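Local coordinates for NANS (YJHS), A 9-O-acetyl N-acetylneuraminic acid esterase (Escherichia coli O157:H7 EDL933, PDB 3PT5), which probably hydrolyses the 9-O-acetyl group of 9-O-acetyl-N-acetylneuraminate, an alternative sialic acid of mammalian mucosa on which the bacterium can grow, at residues Y35-P40 / A307-H312. Numbering follows the deposited sequence.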
ATOM      1  N   TYR A  35      -2.558  -3.194   7.557  1.00  8.13           N
ATOM      2  CA  TYR A  35      -2.308  -3.202   8.987  1.00  7.85           C
ATOM      3  C   TYR A  35      -3.494  -2.669   9.784  1.00  8.17           C
ATOM      4  O   TYR A  35      -3.406  -2.534  10.970  1.00  9.22           O
ATOM      5  CB  TYR A  35      -1.023  -2.468   9.321  1.00  9.57           C
ATOM      6  CG  TYR A  35       0.198  -3.381   9.319  1.00  7.03           C
ATOM      7  CD1 TYR A  35       0.735  -3.845   8.113  1.00  7.12           C
ATOM      8  CD2 TYR A  35       0.801  -3.800  10.514  1.00  6.85           C
ATOM      9  CE1 TYR A  35       1.854  -4.635   8.094  1.00  8.92           C
ATOM     10  CE2 TYR A  35       1.929  -4.610  10.498  1.00 10.33           C
ATOM     11  CZ  TYR A  35       2.441  -5.030   9.278  1.00 10.20           C
ATOM     12  OH  TYR A  35       3.584  -5.842   9.296  1.00 13.40           O
ATOM     13  N   GLY A  36      -4.629  -2.421   9.125  1.00  7.89           N
ATOM     14  CA  GLY A  36      -5.862  -2.125   9.866  1.00  7.98           C
ATOM     15  C   GLY A  36      -6.362  -3.349  10.606  1.00  8.41           C
ATOM     16  O   GLY A  36      -6.550  -4.412   9.995  1.00  8.64           O
ATOM     17  N   GLU A  37      -6.574  -3.207  11.920  1.00  8.08           N
ATOM     18  CA  GLU A  37      -6.967  -4.363  12.759  1.00  7.93           C
ATOM     19  C   GLU A  37      -8.471  -4.551  12.946  1.00  8.48           C
ATOM     20  O   GLU A  37      -8.900  -5.609  13.432  1.00  8.29           O
ATOM     21  CB  GLU A  37      -6.254  -4.312  14.115  1.00  7.94           C
ATOM     22  CG  GLU A  37      -4.805  -4.704  14.030  1.00  6.96           C
ATOM     23  CD  GLU A  37      -4.061  -4.481  15.335  1.00  8.61           C
ATOM     24  OE1 GLU A  37      -4.638  -3.963  16.341  1.00 11.01           O
ATOM     25  OE2 GLU A  37      -2.888  -4.855  15.368  1.00 11.19           O
ATOM     26  N   GLY A  38      -9.285  -3.548  12.594  1.00  7.70           N
ATOM     27  CA  GLY A  38     -10.714  -3.705  12.653  1.00  9.04           C
ATOM     28  C   GLY A  38     -11.219  -4.652  11.563  1.00  9.72           C
ATOM     29  O   GLY A  38     -10.600  -4.804  10.507  1.00  8.81           O
ATOM     30  N   LEU A  39     -12.378  -5.240  11.840  1.00  9.71           N
ATOM     31  CA  LEU A  39     -12.977  -6.292  11.015  1.00  9.81           C
ATOM     32  C   LEU A  39     -13.175  -5.893   9.537  1.00  9.64           C
ATOM     33  O   LEU A  39     -13.657  -4.808   9.263  1.00  9.76           O
ATOM     34  CB  LEU A  39     -14.337  -6.641  11.629  1.00 10.15           C
ATOM     35  CG  LEU A  39     -15.009  -7.936  11.162  1.00 12.88           C
ATOM     36  CD1 LEU A  39     -14.149  -9.182  11.496  1.00 14.43           C
ATOM     37  CD2 LEU A  39     -16.368  -8.019  11.819  1.00 15.16           C
ATOM     38  N   PRO A  40     -12.791  -6.781   8.581  1.00  9.98           N
ATOM     39  CA  PRO A  40     -13.135  -6.536   7.172  1.00 10.56           C
ATOM     40  C   PRO A  40     -14.639  -6.567   6.957  1.00 12.04           C
ATOM     41  O   PRO A  40     -15.354  -7.254   7.691  1.00 11.90           O
ATOM     42  CB  PRO A  40     -12.500  -7.737   6.436  1.00 10.80           C
ATOM     43  CG  PRO A  40     -11.471  -8.303   7.433  1.00 10.99           C
ATOM     44  CD  PRO A  40     -12.139  -8.088   8.754  1.00 10.39           C
ATOM     45  N   ALA A 307       2.492  -4.693  19.247  1.00 17.24           N
ATOM     46  CA  ALA A 307       2.088  -4.235  20.565  1.00 17.62           C
ATOM     47  C   ALA A 307       1.798  -2.728  20.631  1.00 18.24           C
ATOM     48  O   ALA A 307       0.897  -2.299  21.351  1.00 18.79           O
ATOM     49  CB  ALA A 307       3.115  -4.661  21.629  1.00 18.66           C
ATOM     50  N   LEU A 308       2.543  -1.930  19.858  1.00 17.19           N
ATOM     51  CA  LEU A 308       2.285  -0.492  19.714  1.00 16.74           C
ATOM     52  C   LEU A 308       1.080  -0.267  18.811  1.00 16.69           C
ATOM     53  O   LEU A 308       1.190  -0.399  17.597  1.00 18.91           O
ATOM     54  CB  LEU A 308       3.513   0.207  19.099  1.00 17.80           C
ATOM     55  CG  LEU A 308       4.725   0.441  20.009  1.00 20.69           C
ATOM     56  CD1 LEU A 308       5.926   0.972  19.211  1.00 22.87           C
ATOM     57  CD2 LEU A 308       4.390   1.392  21.170  1.00 22.09           C
ATOM     58  N   ARG A 309      -0.058   0.067  19.389  1.00 13.36           N
ATOM     59  CA  ARG A 309      -1.317   0.115  18.611  1.00 11.65           C
ATOM     60  C   ARG A 309      -1.387   1.318  17.682  1.00 10.13           C
ATOM     61  O   ARG A 309      -1.843   1.196  16.542  1.00 10.52           O
ATOM     62  CB  ARG A 309      -2.547   0.105  19.538  1.00 11.87           C
ATOM     63  CG  ARG A 309      -2.493  -0.924  20.711  1.00 13.11           C
ATOM     64  CD  ARG A 309      -2.273  -2.371  20.228  1.00 11.04           C
ATOM     65  NE  ARG A 309      -3.365  -2.884  19.372  1.00 11.97           N
ATOM     66  CZ  ARG A 309      -4.603  -3.178  19.805  1.00 12.44           C
ATOM     67  NH1 ARG A 309      -4.941  -2.960  21.075  1.00 14.65           N
ATOM     68  NH2 ARG A 309      -5.510  -3.660  18.961  1.00 10.68           N
ATOM     69  N   SER A 310      -0.940   2.463  18.187  1.00 10.17           N
ATOM     70  CA  SER A 310      -1.039   3.766  17.509  1.00  9.12           C
ATOM     71  C   SER A 310      -0.051   3.923  16.339  1.00  8.47           C
ATOM     72  O   SER A 310      -0.066   4.930  15.622  1.00  9.26           O
ATOM     73  CB  SER A 310      -0.808   4.905  18.528  1.00  9.80           C
ATOM     74  OG  SER A 310       0.466   4.736  19.133  1.00 13.79           O
ATOM     75  N   SER A 311       0.762   2.909  16.096  1.00  8.25           N
ATOM     76  CA  SER A 311       1.731   3.002  15.033  1.00  8.25           C
ATOM     77  C   SER A 311       1.165   2.754  13.631  1.00  7.05           C
ATOM     78  O   SER A 311       1.851   3.041  12.620  1.00  7.63           O
ATOM     79  CB  SER A 311       2.884   2.034  15.304  1.00  8.96           C
ATOM     80  OG  SER A 311       2.399   0.698  15.344  1.00 10.55           O
ATOM     81  N   HIS A 312      -0.049   2.208  13.574  1.00  7.01           N
ATOM     82  CA  HIS A 312      -0.714   1.956  12.299  1.00  6.01           C
ATOM     83  C   HIS A 312      -2.107   2.551  12.204  1.00  7.20           C
ATOM     84  O   HIS A 312      -2.859   2.612  13.206  1.00  7.39           O
ATOM     85  CB  HIS A 312      -0.843   0.467  12.025  1.00  6.80           C
ATOM     86  CG  HIS A 312       0.383  -0.289  12.330  1.00  7.94           C
ATOM     87  ND1 HIS A 312       0.679  -1.104  13.364  1.00 12.06           N
ATOM     88  CD2 HIS A 312       1.474  -0.296  11.489  1.00  8.80           C
ATOM     89  CE1 HIS A 312       1.948  -1.571  13.146  1.00  8.15           C
ATOM     90  NE2 HIS A 312       2.412  -1.061  12.020  1.00 11.02           N
TER
HETATM   91  O   HOH W   1      -1.663  -3.184  17.136  1.00 14.71           O
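The imidazole of His312 lies between Tyr35 and Ser311. Over the centre of one face sits CD2 of Tyr35, whose closest ring atom is NE2 of His312 at 3.5 Å; CB of Tyr35 adds an off-centre CH-pi contact to the same ring. The two ring planes are inclined at 33°, so the pair is an oblique aromatic contact. On the opposite face, toward the rim, comes OG of Ser311, which donates a 2.8 Å hydrogen bond to O of Leu308. The phenol end of Tyr35 is tied off separately, its OH bonding to Gln84.

The second flat group is the guanidinium of Arg309, met at its edge by the carboxylate of Glu37, the two planes 34° apart. NH2 of Arg309 reaches OE1 of Glu37 at 2.8 Å in a salt bridge, nearly straight at 172°, with OE1 in the guanidinium plane. NE of Arg309 makes a weak, long bond of 3.5 Å to that same OE1. It also donates to a water 2.8 Å away. That water in turn donates to OE2 of Glu37 at 2.7 Å, so both carboxylate oxygens are linked to the arginine edge. Glu37 comes in extended beyond CG, and Arg309, bent at chi2 and chi3, crosses it at about a right angle. OG1 of Thr305 hydrogen-bonds OE2 of Glu37, and NH2 of Arg309 also donates to O of Ser296.

His312 also touches Ser30 in the loop after strand 20-28, consistent with the serine-histidine pair of an SGNH active site. Segment 35-40 continues that loop; 307-312 leads into helix 315-335, whose Arg318 touches both Tyr35 and His312. The Asn280 side chain bonds Tyr35 O and Glu37 N, its backbone that of His312, and Ser310 packs on helix 240-245.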